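Peptidoglycan glycosyltransferase (Atopobium parvulum, PDB 4OVD) belongs to the penicillin-binding proteins, joining a dimerisation-type domain to a penicillin-binding domain in which helices pack against an antiparallel sheet. Local coordinates at residues A[302-307]-A[371-376]; A[376-381]-A[422-427]; A[234-239]-A[266-271]. One frame throughout, in Å; residues are numbered along the deposited sequence.

Contact 1 of 3, residues A[302-307]-A[371-376]; sequences TSIGVD and EGIDKF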
ATOM      1  N   THR A 302     -13.214 -10.960  -6.150  1.00 26.54           N
ATOM      2  CA  THR A 302     -14.244 -10.747  -7.185  1.00 27.75           C
ATOM      3  C   THR A 302     -13.609 -10.559  -8.535  1.00 28.56           C
ATOM      4  O   THR A 302     -14.181 -10.980  -9.555  1.00 31.56           O
ATOM      5  CB  THR A 302     -15.167  -9.573  -6.819  1.00 31.47           C
ATOM      6  OG1 THR A 302     -14.340  -8.475  -6.437  1.00 31.60           O
ATOM      7  CG2 THR A 302     -15.938  -9.862  -5.568  1.00 33.67           C
ATOM      8  N   SER A 303     -12.473  -9.877  -8.584  1.00 29.82           N
ATOM      9  CA  SER A 303     -11.764  -9.757  -9.855  1.00 32.74           C
ATOM     10  C   SER A 303     -11.438 -11.116 -10.495  1.00 35.25           C
ATOM     11  O   SER A 303     -11.599 -11.312 -11.703  1.00 31.89           O
ATOM     12  CB  SER A 303     -10.471  -9.010  -9.659  1.00 34.99           C
ATOM     13  OG  SER A 303     -10.822  -7.701  -9.315  1.00 35.49           O
ATOM     14  N   ILE A 304     -10.958 -12.050  -9.701  1.00 30.64           N
ATOM     15  CA  ILE A 304     -10.630 -13.361 -10.198  1.00 34.58           C
ATOM     16  C   ILE A 304     -11.823 -14.103 -10.811  1.00 34.69           C
ATOM     17  O   ILE A 304     -11.681 -14.687 -11.875  1.00 35.42           O
ATOM     18  CB  ILE A 304      -9.996 -14.196  -9.071  1.00 33.29           C
ATOM     19  CG1 ILE A 304      -8.641 -13.630  -8.708  1.00 31.15           C
ATOM     20  CG2 ILE A 304      -9.801 -15.638  -9.507  1.00 36.62           C
ATOM     21  CD1 ILE A 304      -8.120 -14.245  -7.389  1.00 34.56           C
ATOM     22  N   GLY A 305     -12.979 -14.055 -10.137  1.00 33.84           N
ATOM     23  CA  GLY A 305     -14.166 -14.671 -10.610  1.00 34.56           C
ATOM     24  C   GLY A 305     -14.657 -14.048 -11.897  1.00 33.71           C
ATOM     25  O   GLY A 305     -14.938 -14.721 -12.906  1.00 37.72           O
ATOM     26  N   VAL A 306     -14.674 -12.746 -11.897  1.00 32.22           N
ATOM     27  CA  VAL A 306     -15.163 -12.018 -13.040  1.00 33.20           C
ATOM     28  C   VAL A 306     -14.224 -12.226 -14.208  1.00 33.82           C
ATOM     29  O   VAL A 306     -14.632 -12.507 -15.330  1.00 37.46           O
ATOM     30  CB  VAL A 306     -15.269 -10.524 -12.703  1.00 33.13           C
ATOM     31  CG1 VAL A 306     -15.513  -9.713 -13.991  1.00 40.43           C
ATOM     32  CG2 VAL A 306     -16.390 -10.273 -11.705  1.00 33.00           C
ATOM     33  N   ASP A 307     -12.932 -12.145 -13.948  1.00 33.17           N
ATOM     34  CA  ASP A 307     -11.996 -12.291 -15.036  1.00 35.42           C
ATOM     35  C   ASP A 307     -12.048 -13.697 -15.551  1.00 39.87           C
ATOM     36  O   ASP A 307     -11.664 -13.941 -16.657  1.00 36.68           O
ATOM     37  CB  ASP A 307     -10.565 -11.948 -14.651  1.00 39.41           C
ATOM     38  CG  ASP A 307      -9.744 -11.531 -15.901  1.00 47.30           C
ATOM     39  OD1 ASP A 307     -10.178 -10.589 -16.671  1.00 44.10           O
ATOM     40  OD2 ASP A 307      -8.695 -12.157 -16.095  1.00 48.62           O
ATOM     41  N   GLU A 371      -4.493 -19.534  -8.590  1.00 37.13           N
ATOM     42  CA  GLU A 371      -3.800 -18.977  -9.757  1.00 40.47           C
ATOM     43  C   GLU A 371      -3.981 -17.487  -9.836  1.00 38.02           C
ATOM     44  O   GLU A 371      -3.044 -16.772 -10.153  1.00 38.02           O
ATOM     45  CB  GLU A 371      -4.250 -19.622 -11.070  1.00 45.16           C
ATOM     46  CG  GLU A 371      -3.669 -21.029 -11.207  1.00 57.46           C
ATOM     47  CD  GLU A 371      -4.298 -21.821 -12.333  1.00 68.01           C
ATOM     48  OE1 GLU A 371      -5.336 -21.381 -12.891  1.00 77.31           O
ATOM     49  OE2 GLU A 371      -3.767 -22.909 -12.618  1.00 64.89           O
ATOM     50  N   GLY A 372      -5.162 -16.999  -9.466  1.00 35.74           N
ATOM     51  CA  GLY A 372      -5.403 -15.573  -9.527  1.00 35.52           C
ATOM     52  C   GLY A 372      -4.616 -14.802  -8.493  1.00 35.05           C
ATOM     53  O   GLY A 372      -4.153 -13.716  -8.784  1.00 34.69           O
ATOM     54  N   ILE A 373      -4.614 -15.294  -7.256  1.00 35.80           N
ATOM     55  CA  ILE A 373      -3.869 -14.685  -6.155  1.00 39.02           C
ATOM     56  C   ILE A 373      -2.442 -14.467  -6.609  1.00 36.99           C
ATOM     57  O   ILE A 373      -1.835 -13.413  -6.369  1.00 33.62           O
ATOM     58  CB  ILE A 373      -3.782 -15.699  -4.973  1.00 43.64           C
ATOM     59  CG1 ILE A 373      -5.120 -15.801  -4.310  1.00 51.97           C
ATOM     60  CG2 ILE A 373      -2.754 -15.372  -3.932  1.00 52.93           C
ATOM     61  CD1 ILE A 373      -5.832 -14.507  -4.222  1.00 44.33           C
ATOM     62  N   ASP A 374      -1.910 -15.507  -7.253  1.00 39.86           N
ATOM     63  CA  ASP A 374      -0.546 -15.517  -7.708  1.00 40.69           C
ATOM     64  C   ASP A 374      -0.353 -14.511  -8.831  1.00 45.32           C
ATOM     65  O   ASP A 374       0.592 -13.755  -8.825  1.00 40.47           O
ATOM     66  CB  ASP A 374      -0.190 -16.915  -8.164  1.00 48.94           C
ATOM     67  CG  ASP A 374       1.273 -17.090  -8.356  1.00 59.96           C
ATOM     68  OD1 ASP A 374       1.953 -17.304  -7.330  1.00 66.03           O
ATOM     69  OD2 ASP A 374       1.723 -17.073  -9.520  1.00 66.15           O
ATOM     70  N   LYS A 375      -1.282 -14.468  -9.783  1.00 40.01           N
ATOM     71  CA  LYS A 375      -1.163 -13.534 -10.858  1.00 40.26           C
ATOM     72  C   LYS A 375      -1.225 -12.104 -10.299  1.00 36.62           C
ATOM     73  O   LYS A 375      -0.574 -11.215 -10.812  1.00 35.47           O
ATOM     74  CB  LYS A 375      -2.354 -13.798 -11.794  1.00 53.63           C
ATOM     75  CG  LYS A 375      -2.194 -13.429 -13.251  1.00 62.12           C
ATOM     76  CD  LYS A 375      -3.351 -14.037 -14.030  1.00 69.54           C
ATOM     77  CE  LYS A 375      -3.094 -14.115 -15.530  1.00 83.98           C
ATOM     78  NZ  LYS A 375      -2.719 -12.813 -16.138  1.00 90.83           N
ATOM     79  N   PHE A 376      -2.028 -11.875  -9.247  1.00 33.77           N
ATOM     80  CA  PHE A 376      -2.136 -10.551  -8.638  1.00 34.68           C
ATOM     81  C   PHE A 376      -0.922 -10.175  -7.789  1.00 36.15           C
ATOM     82  O   PHE A 376      -0.906  -9.078  -7.150  1.00 38.93           O
ATOM     83  CB  PHE A 376      -3.383 -10.444  -7.781  1.00 31.95           C
ATOM     84  CG  PHE A 376      -4.591  -9.862  -8.470  1.00 36.90           C
ATOM     85  CD1 PHE A 376      -4.688  -8.490  -8.629  1.00 38.59           C
ATOM     86  CD2 PHE A 376      -5.655 -10.651  -8.891  1.00 32.17           C
ATOM     87  CE1 PHE A 376      -5.806  -7.904  -9.201  1.00 37.35           C
ATOM     88  CE2 PHE A 376      -6.768 -10.071  -9.446  1.00 38.20           C
ATOM     89  CZ  PHE A 376      -6.849  -8.692  -9.606  1.00 35.22           C
TER

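Contact 2 of 3, residues A[376-381]-A[422-427]; sequences FGIGHT and IRAYTA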
ATOM      1  N   PHE A 376      -2.028 -11.875  -9.247  1.00 33.77           N
ATOM      2  CA  PHE A 376      -2.136 -10.551  -8.638  1.00 34.68           C
ATOM      3  C   PHE A 376      -0.922 -10.175  -7.789  1.00 36.15           C
ATOM      4  O   PHE A 376      -0.906  -9.078  -7.150  1.00 38.93           O
ATOM      5  CB  PHE A 376      -3.383 -10.444  -7.781  1.00 31.95           C
ATOM      6  CG  PHE A 376      -4.591  -9.862  -8.470  1.00 36.90           C
ATOM      7  CD1 PHE A 376      -4.688  -8.490  -8.629  1.00 38.59           C
ATOM      8  CD2 PHE A 376      -5.655 -10.651  -8.891  1.00 32.17           C
ATOM      9  CE1 PHE A 376      -5.806  -7.904  -9.201  1.00 37.35           C
ATOM     10  CE2 PHE A 376      -6.768 -10.071  -9.446  1.00 38.20           C
ATOM     11  CZ  PHE A 376      -6.849  -8.692  -9.606  1.00 35.22           C
ATOM     12  N   GLY A 377       0.073 -11.061  -7.735  1.00 34.94           N
ATOM     13  CA  GLY A 377       1.306 -10.784  -6.961  1.00 34.70           C
ATOM     14  C   GLY A 377       1.193 -11.043  -5.439  1.00 34.60           C
ATOM     15  O   GLY A 377       2.114 -10.720  -4.683  1.00 31.91           O
ATOM     16  N   ILE A 378       0.112 -11.675  -4.999  1.00 30.99           N
ATOM     17  CA  ILE A 378      -0.093 -11.887  -3.562  1.00 29.36           C
ATOM     18  C   ILE A 378       0.884 -12.910  -3.096  1.00 30.68           C
ATOM     19  O   ILE A 378       0.954 -13.964  -3.665  1.00 33.60           O
ATOM     20  CB  ILE A 378      -1.519 -12.312  -3.257  1.00 31.50           C
ATOM     21  CG1 ILE A 378      -2.498 -11.259  -3.775  1.00 34.20           C
ATOM     22  CG2 ILE A 378      -1.688 -12.493  -1.749  1.00 34.62           C
ATOM     23  CD1 ILE A 378      -2.156  -9.842  -3.329  1.00 31.08           C
ATOM     24  N   GLY A 379       1.685 -12.582  -2.074  1.00 33.97           N
ATOM     25  CA  GLY A 379       2.713 -13.480  -1.641  1.00 34.66           C
ATOM     26  C   GLY A 379       4.018 -13.287  -2.396  1.00 36.75           C
ATOM     27  O   GLY A 379       4.893 -14.092  -2.273  1.00 36.60           O
ATOM     28  N   HIS A 380       4.148 -12.225  -3.184  1.00 35.74           N
ATOM     29  CA  HIS A 380       5.370 -11.942  -3.926  1.00 40.89           C
ATOM     30  C   HIS A 380       5.725 -10.509  -3.647  1.00 39.84           C
ATOM     31  O   HIS A 380       4.835  -9.651  -3.539  1.00 40.62           O
ATOM     32  CB  HIS A 380       5.129 -12.072  -5.442  1.00 47.65           C
ATOM     33  CG  HIS A 380       4.787 -13.452  -5.883  1.00 62.48           C
ATOM     34  ND1 HIS A 380       5.719 -14.309  -6.419  1.00 68.38           N
ATOM     35  CD2 HIS A 380       3.611 -14.125  -5.880  1.00 73.31           C
ATOM     36  CE1 HIS A 380       5.131 -15.449  -6.736  1.00 80.72           C
ATOM     37  NE2 HIS A 380       3.853 -15.365  -6.412  1.00 79.81           N
ATOM     38  N   THR A 381       6.997 -10.205  -3.597  1.00 39.51           N
ATOM     39  CA  THR A 381       7.385  -8.818  -3.350  1.00 38.63           C
ATOM     40  C   THR A 381       6.885  -7.978  -4.530  1.00 38.03           C
ATOM     41  O   THR A 381       6.743  -8.434  -5.627  1.00 34.99           O
ATOM     42  CB  THR A 381       8.918  -8.715  -3.170  1.00 43.04           C
ATOM     43  OG1 THR A 381       9.532  -9.515  -4.177  1.00 41.10           O
ATOM     44  CG2 THR A 381       9.328  -9.277  -1.842  1.00 44.12           C
ATOM     45  N   ILE A 422      -2.266  -2.814  -2.238  1.00 32.87           N
ATOM     46  CA  ILE A 422      -2.234  -1.608  -3.014  1.00 33.54           C
ATOM     47  C   ILE A 422      -1.836  -1.940  -4.426  1.00 33.27           C
ATOM     48  O   ILE A 422      -2.478  -1.526  -5.380  1.00 34.01           O
ATOM     49  CB  ILE A 422      -1.253  -0.613  -2.368  1.00 37.25           C
ATOM     50  CG1 ILE A 422      -1.794  -0.151  -0.994  1.00 32.42           C
ATOM     51  CG2 ILE A 422      -1.014   0.552  -3.267  1.00 39.91           C
ATOM     52  CD1 ILE A 422      -0.841   0.698  -0.232  1.00 38.89           C
ATOM     53  N   ARG A 423      -0.810  -2.745  -4.571  1.00 35.50           N
ATOM     54  CA  ARG A 423      -0.341  -3.083  -5.886  1.00 34.80           C
ATOM     55  C   ARG A 423      -1.453  -3.806  -6.661  1.00 38.64           C
ATOM     56  O   ARG A 423      -1.684  -3.547  -7.842  1.00 32.38           O
ATOM     57  CB  ARG A 423       0.918  -3.913  -5.817  1.00 35.99           C
ATOM     58  CG  ARG A 423       1.450  -4.252  -7.183  1.00 36.50           C
ATOM     59  CD  ARG A 423       2.631  -5.188  -7.142  1.00 36.95           C
ATOM     60  NE  ARG A 423       3.081  -5.412  -8.520  1.00 39.38           N
ATOM     61  CZ  ARG A 423       3.682  -6.513  -8.944  1.00 42.78           C
ATOM     62  NH1 ARG A 423       3.862  -7.562  -8.134  1.00 40.96           N
ATOM     63  NH2 ARG A 423       4.053  -6.594 -10.210  1.00 42.88           N
ATOM     64  N   ALA A 424      -2.140  -4.728  -6.022  1.00 33.59           N
ATOM     65  CA  ALA A 424      -3.218  -5.428  -6.703  1.00 34.99           C
ATOM     66  C   ALA A 424      -4.295  -4.465  -7.176  1.00 37.39           C
ATOM     67  O   ALA A 424      -4.730  -4.573  -8.334  1.00 35.49           O
ATOM     68  CB  ALA A 424      -3.828  -6.476  -5.790  1.00 37.35           C
ATOM     69  N   TYR A 425      -4.680  -3.486  -6.323  1.00 32.69           N
ATOM     70  CA  TYR A 425      -5.704  -2.530  -6.703  1.00 34.12           C
ATOM     71  C   TYR A 425      -5.313  -1.735  -7.947  1.00 38.59           C
ATOM     72  O   TYR A 425      -6.196  -1.342  -8.737  1.00 35.63           O
ATOM     73  CB  TYR A 425      -5.995  -1.587  -5.539  1.00 36.51           C
ATOM     74  CG  TYR A 425      -7.002  -2.129  -4.539  1.00 36.13           C
ATOM     75  CD1 TYR A 425      -6.889  -3.362  -3.979  1.00 36.04           C
ATOM     76  CD2 TYR A 425      -8.083  -1.364  -4.176  1.00 44.24           C
ATOM     77  CE1 TYR A 425      -7.812  -3.826  -2.990  1.00 37.53           C
ATOM     78  CE2 TYR A 425      -9.022  -1.803  -3.265  1.00 39.26           C
ATOM     79  CZ  TYR A 425      -8.893  -3.024  -2.655  1.00 36.89           C
ATOM     80  OH  TYR A 425      -9.902  -3.429  -1.790  1.00 35.33           O
ATOM     81  N   THR A 426      -4.009  -1.523  -8.159  1.00 33.70           N
ATOM     82  CA  THR A 426      -3.607  -0.788  -9.340  1.00 35.85           C
ATOM     83  C   THR A 426      -4.155  -1.461 -10.608  1.00 33.99           C
ATOM     84  O   THR A 426      -4.525  -0.744 -11.486  1.00 39.52           O
ATOM     85  CB  THR A 426      -2.100  -0.465  -9.493  1.00 32.14           C
ATOM     86  OG1 THR A 426      -1.319  -1.660  -9.701  1.00 36.44           O
ATOM     87  CG2 THR A 426      -1.614   0.298  -8.314  1.00 32.55           C
ATOM     88  N   ALA A 427      -4.211  -2.788 -10.687  1.00 32.72           N
ATOM     89  CA  ALA A 427      -4.748  -3.451 -11.844  1.00 40.84           C
ATOM     90  C   ALA A 427      -6.194  -3.047 -12.102  1.00 41.36           C
ATOM     91  O   ALA A 427      -6.596  -2.824 -13.251  1.00 35.54           O
ATOM     92  CB  ALA A 427      -4.627  -4.960 -11.727  1.00 41.89           C
TER
HETATM   93  O   HOH W   1       3.167  -7.876  -5.329  1.00 37.39           O

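Contact 3 of 3, residues A[234-239]-A[266-271]; sequences QLTAAV and YPLPDF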
ATOM      1  N   GLN A 234      -1.880  14.196   9.043  1.00 45.49           N
ATOM      2  CA  GLN A 234      -3.186  13.546   9.047  1.00 43.58           C
ATOM      3  C   GLN A 234      -3.135  12.136   9.625  1.00 46.08           C
ATOM      4  O   GLN A 234      -3.986  11.754  10.419  1.00 47.28           O
ATOM      5  CB  GLN A 234      -3.844  13.623   7.670  1.00 45.58           C
ATOM      6  CG  GLN A 234      -4.223  15.078   7.386  1.00 48.74           C
ATOM      7  CD  GLN A 234      -4.899  15.313   6.073  1.00 47.73           C
ATOM      8  OE1 GLN A 234      -5.825  14.607   5.724  1.00 48.86           O
ATOM      9  NE2 GLN A 234      -4.457  16.351   5.345  1.00 50.47           N
ATOM     10  N   LEU A 235      -2.099  11.378   9.291  1.00 45.75           N
ATOM     11  CA  LEU A 235      -1.987  10.056   9.880  1.00 42.61           C
ATOM     12  C   LEU A 235      -1.779  10.224  11.400  1.00 40.87           C
ATOM     13  O   LEU A 235      -2.423   9.567  12.200  1.00 42.30           O
ATOM     14  CB  LEU A 235      -0.845   9.282   9.224  1.00 41.05           C
ATOM     15  CG  LEU A 235      -0.511   7.968   9.922  1.00 39.07           C
ATOM     16  CD1 LEU A 235      -1.715   7.058   9.988  1.00 43.58           C
ATOM     17  CD2 LEU A 235       0.628   7.270   9.249  1.00 43.90           C
ATOM     18  N   THR A 236      -0.922  11.138  11.817  1.00 46.58           N
ATOM     19  CA  THR A 236      -0.708  11.319  13.288  1.00 49.49           C
ATOM     20  C   THR A 236      -2.008  11.667  14.011  1.00 51.21           C
ATOM     21  O   THR A 236      -2.351  11.042  15.043  1.00 49.39           O
ATOM     22  CB  THR A 236       0.376  12.377  13.575  1.00 50.89           C
ATOM     23  OG1 THR A 236       1.579  12.002  12.899  1.00 50.87           O
ATOM     24  CG2 THR A 236       0.639  12.542  15.067  1.00 51.16           C
ATOM     25  N   ALA A 237      -2.777  12.592  13.429  1.00 51.76           N
ATOM     26  CA  ALA A 237      -4.076  13.013  14.034  1.00 53.71           C
ATOM     27  C   ALA A 237      -5.079  11.869  14.060  1.00 52.48           C
ATOM     28  O   ALA A 237      -5.841  11.730  15.026  1.00 46.47           O
ATOM     29  CB  ALA A 237      -4.676  14.259  13.339  1.00 51.34           C
ATOM     30  N   ALA A 238      -5.065  11.040  13.018  1.00 46.95           N
ATOM     31  CA  ALA A 238      -5.995   9.925  12.957  1.00 46.04           C
ATOM     32  C   ALA A 238      -5.698   8.886  14.021  1.00 47.71           C
ATOM     33  O   ALA A 238      -6.611   8.322  14.620  1.00 49.43           O
ATOM     34  CB  ALA A 238      -5.914   9.273  11.590  1.00 50.14           C
ATOM     35  N   VAL A 239      -4.416   8.534  14.140  1.00 46.86           N
ATOM     36  CA  VAL A 239      -3.983   7.583  15.140  1.00 48.40           C
ATOM     37  C   VAL A 239      -4.476   8.034  16.489  1.00 44.24           C
ATOM     38  O   VAL A 239      -5.033   7.244  17.236  1.00 48.26           O
ATOM     39  CB  VAL A 239      -2.444   7.389  15.084  1.00 48.16           C
ATOM     40  CG1 VAL A 239      -1.863   6.896  16.422  1.00 50.46           C
ATOM     41  CG2 VAL A 239      -2.137   6.430  13.931  1.00 45.79           C
ATOM     42  N   TYR A 266       3.157   5.272  11.182  1.00 38.78           N
ATOM     43  CA  TYR A 266       3.225   5.806  12.504  1.00 38.88           C
ATOM     44  C   TYR A 266       3.593   4.611  13.343  1.00 44.45           C
ATOM     45  O   TYR A 266       2.956   3.556  13.194  1.00 44.42           O
ATOM     46  CB  TYR A 266       1.868   6.383  12.958  1.00 39.56           C
ATOM     47  CG  TYR A 266       1.903   7.014  14.320  1.00 44.24           C
ATOM     48  CD1 TYR A 266       1.866   6.237  15.458  1.00 47.76           C
ATOM     49  CD2 TYR A 266       1.967   8.397  14.483  1.00 51.21           C
ATOM     50  CE1 TYR A 266       1.934   6.808  16.719  1.00 54.23           C
ATOM     51  CE2 TYR A 266       2.031   8.971  15.748  1.00 49.49           C
ATOM     52  CZ  TYR A 266       2.026   8.168  16.850  1.00 52.58           C
ATOM     53  OH  TYR A 266       2.056   8.703  18.107  1.00 67.83           O
ATOM     54  N   PRO A 267       4.558   4.772  14.282  1.00 46.82           N
ATOM     55  CA  PRO A 267       5.294   6.003  14.618  1.00 49.70           C
ATOM     56  C   PRO A 267       6.260   6.507  13.585  1.00 52.16           C
ATOM     57  O   PRO A 267       6.887   5.718  12.846  1.00 48.06           O
ATOM     58  CB  PRO A 267       6.074   5.651  15.919  1.00 54.38           C
ATOM     59  CG  PRO A 267       5.827   4.217  16.199  1.00 55.76           C
ATOM     60  CD  PRO A 267       4.682   3.737  15.322  1.00 55.06           C
ATOM     61  N   LEU A 268       6.435   7.832  13.597  1.00 44.78           N
ATOM     62  CA  LEU A 268       7.310   8.519  12.694  1.00 45.79           C
ATOM     63  C   LEU A 268       8.559   8.835  13.465  1.00 49.38           C
ATOM     64  O   LEU A 268       8.522   8.904  14.692  1.00 47.11           O
ATOM     65  CB  LEU A 268       6.692   9.828  12.246  1.00 49.81           C
ATOM     66  CG  LEU A 268       5.563   9.784  11.225  1.00 50.86           C
ATOM     67  CD1 LEU A 268       4.743  11.077  11.216  1.00 51.47           C
ATOM     68  CD2 LEU A 268       6.186   9.520   9.867  1.00 47.40           C
ATOM     69  N   PRO A 269       9.680   8.981  12.777  1.00 46.29           N
ATOM     70  CA  PRO A 269      10.893   9.318  13.542  1.00 57.26           C
ATOM     71  C   PRO A 269      11.254  10.818  13.556  1.00 61.30           C
ATOM     72  O   PRO A 269      10.788  11.571  12.708  1.00 65.50           O
ATOM     73  CB  PRO A 269      11.971   8.646  12.737  1.00 50.02           C
ATOM     74  CG  PRO A 269      11.503   8.810  11.341  1.00 52.79           C
ATOM     75  CD  PRO A 269       9.989   8.735  11.373  1.00 50.79           C
ATOM     76  N   ASP A 270      12.172  11.208  14.440  1.00 79.33           N
ATOM     77  CA  ASP A 270      12.671  12.590  14.487  1.00 83.14           C
ATOM     78  C   ASP A 270      14.119  12.653  14.967  1.00 91.70           C
ATOM     79  O   ASP A 270      14.550  11.820  15.778  1.00 72.90           O
ATOM     80  CB  ASP A 270      11.834  13.470  15.404  1.00 98.78           C
ATOM     81  CG  ASP A 270      12.058  13.161  16.864  1.00102.64           C
ATOM     82  OD1 ASP A 270      12.255  11.963  17.173  1.00 96.97           O
ATOM     83  OD2 ASP A 270      12.018  14.111  17.691  1.00 80.01           O
ATOM     84  N   PHE A 271      14.837  13.685  14.512  1.00108.74           N
ATOM     85  CA  PHE A 271      16.239  13.896  14.876  1.00111.32           C
ATOM     86  C   PHE A 271      17.026  12.686  14.391  1.00119.28           C
ATOM     87  O   PHE A 271      16.474  11.837  13.685  1.00 97.71           O
ATOM     88  CB  PHE A 271      16.398  14.075  16.391  1.00103.90           C
ATOM     89  CG  PHE A 271      15.778  15.335  16.928  1.00100.10           C
ATOM     90  CD1 PHE A 271      14.441  15.635  16.691  1.00110.78           C
ATOM     91  CD2 PHE A 271      16.498  16.168  17.752  1.00 91.81           C
ATOM     92  CE1 PHE A 271      13.859  16.787  17.207  1.00103.89           C
ATOM     93  CE2 PHE A 271      15.924  17.311  18.281  1.00109.94           C
ATOM     94  CZ  PHE A 271      14.601  17.624  18.008  1.00107.69           C
TER

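Contact 1 of 3, residues A[302-307]-A[371-376]
Ile304 reaches from helix 298-307 into the last turn of helix 366-375, where Gly372 and Ile373, with Phe376 just beyond the helix, receive it. Its CG1 branch lies beside the backbone N (chi1 -68°) and runs on extended, which lays CD1 against the helix backbone, 3.7 Å from Gly372 CA. With no side chain at Gly372 to hold them apart, the two backbones come together until Ile304 CA and Gly372 CA are 5.7 Å apart. The branch ends of the isoleucines then meet, Ile304 CD1 being 3.9 Å from Ile373 CD1. Phe376 adds a further contact: its ring and Ile304 slide past each other in opposite directions, and Ile304 CG1 meets the ring edge near its plane, 4.1 Å from Phe376 CE2. One residue earlier, Ser303 CB stands 3.6 Å from Phe376 CZ in an oblique approach, while its hydroxyl is hydrogen-bonded to Val299 O of its own helix. Toward solvent the fit slackens. Asp307 OD2 and Lys375 NZ, of opposite charge, stay 6.0 Å apart; Asp307 OD1 is instead hydrogen-bonded to Thr460 and Ser457, and Lys375 NZ makes a weak hydrogen bond to Val455 O. No hydrogen bond passes between 302-307 and 371-376, so this junction of two helices in the penicillin-binding domain depends on close apolar fit at a glycine and not on directed polar bonds.

Contact 2 of 3, residues A[376-381]-A[422-427]
A Schellman motif ends helix 366-375 at Gly377, and both its glycine and the preceding Phe376 lie against helix 418-429. Phe376 packs directly on the helix, its CD1 3.6 Å from Ala424 CB, and the ring also meets Ala427 CB obliquely. At the edge of the same ring, in its plane, Ala424 O lies 3.6 Å from Phe376 CE1, so a backbone carbonyl faces the aromatic rim. Small alanines on this side of the helix allow Phe376 CA and Ala424 CA to come within 5.6 Å. Gly377, with positive phi, also opens a type II beta turn that runs to His380, closed by His380 N to Gly377 O, which brings the carbonyl of His380 to the water held by Arg423; Ile378 CD1 is only loosely placed, 4.5 Å from Ala424 CB. Arg423 starts with CG anti to the backbone N (chi1 -179°) and continues extended to NE, carrying its guanidinium past Gly377 CA. There NH1 donates to a water lying in the guanidinium plane at 2.9 Å, and the same water lies 3.0 Å from His380 O, in position to donate to it. The loop thereby gains a probable water-mediated tie to the helix where no direct hydrogen bond links the segments. At the root of the arginine, Thr426 OG1 donates to Arg423 O over 2.7 Å, in the carbonyl plane on a lone pair, and Thr426 OG1 is also hydrogen-bonded to Val435 N.

Contact 3 of 3, residues A[234-239]-A[266-271]
Two trans first torsions bring the main partners together: Tyr266 has CG anti to its own N (chi1 -177°), which sends the ring toward helix 225-242, and Val239 places CG1 in the corresponding position (chi1 156°), which sets that methyl over the ring. Val239 CG1 stands 4.0 Å from the centroid of the Tyr266 ring and only 17° off its normal, a CH-pi contact, while CG2 of the same valine rests near the root of the ring. On the opposite face lies the next residue, Pro267, whose preceding peptide bond is cis; its CB sits above the ring, offset toward the rim. The tyrosine is thus sandwiched between a helix valine and the proline that follows it. Thr236 crosses the ring at about a right angle. Its CG2 approaches Tyr266 CE2 obliquely at 3.9 Å, and its OG1 lies at the ring edge, in plane, and also 3.7 Å from Leu268 CD1; the hydroxyl itself is hydrogen-bonded to Glu232 O one turn back along the helix. Nearer the backbone, Leu235 CD2 packs 4.0 Å from Tyr266 CB and 3.8 Å from Tyr266 N. The contact is mainly apolar packing with one CH-pi interaction, and no hydrogen bond passes between 234-239 and 266-271. Tyr266 ends strand 260-266, one of the two edge strands of the five-stranded antiparallel sheet, paired through its backbone with Gly248, while helix 225-242 also touches Leu531 of strand 525-532 through Ala238 and Val239 and meets helix 542-556 through Gln234 and Ala238.

Contacts 1 and 2 are continuous: their centres lie 11 Å apart and they share Phe376, whose ring lies between helices 298-307 and 418-429. Where helix 366-375 ends, two probable hydrogen bonds tie them further, Asp374 OD1 to His380 NE2 and Ile373 O to Ile378 N, each 2.9 Å. Helix 298-307 begins at Lys298, by sequence the lysine of the SxxK motif found in penicillin-binding proteins; segment 302-307 of contact 1 forms the later turns of that same helix. Contact 3 is separate, on the other side of the chain's centre from contact 1, with nearest atoms about 23 Å from contact 1 and about 12 Å from contact 2. Strand 525-532 touches both helix 225-242 of contact 3 and helix 418-429 of contact 2.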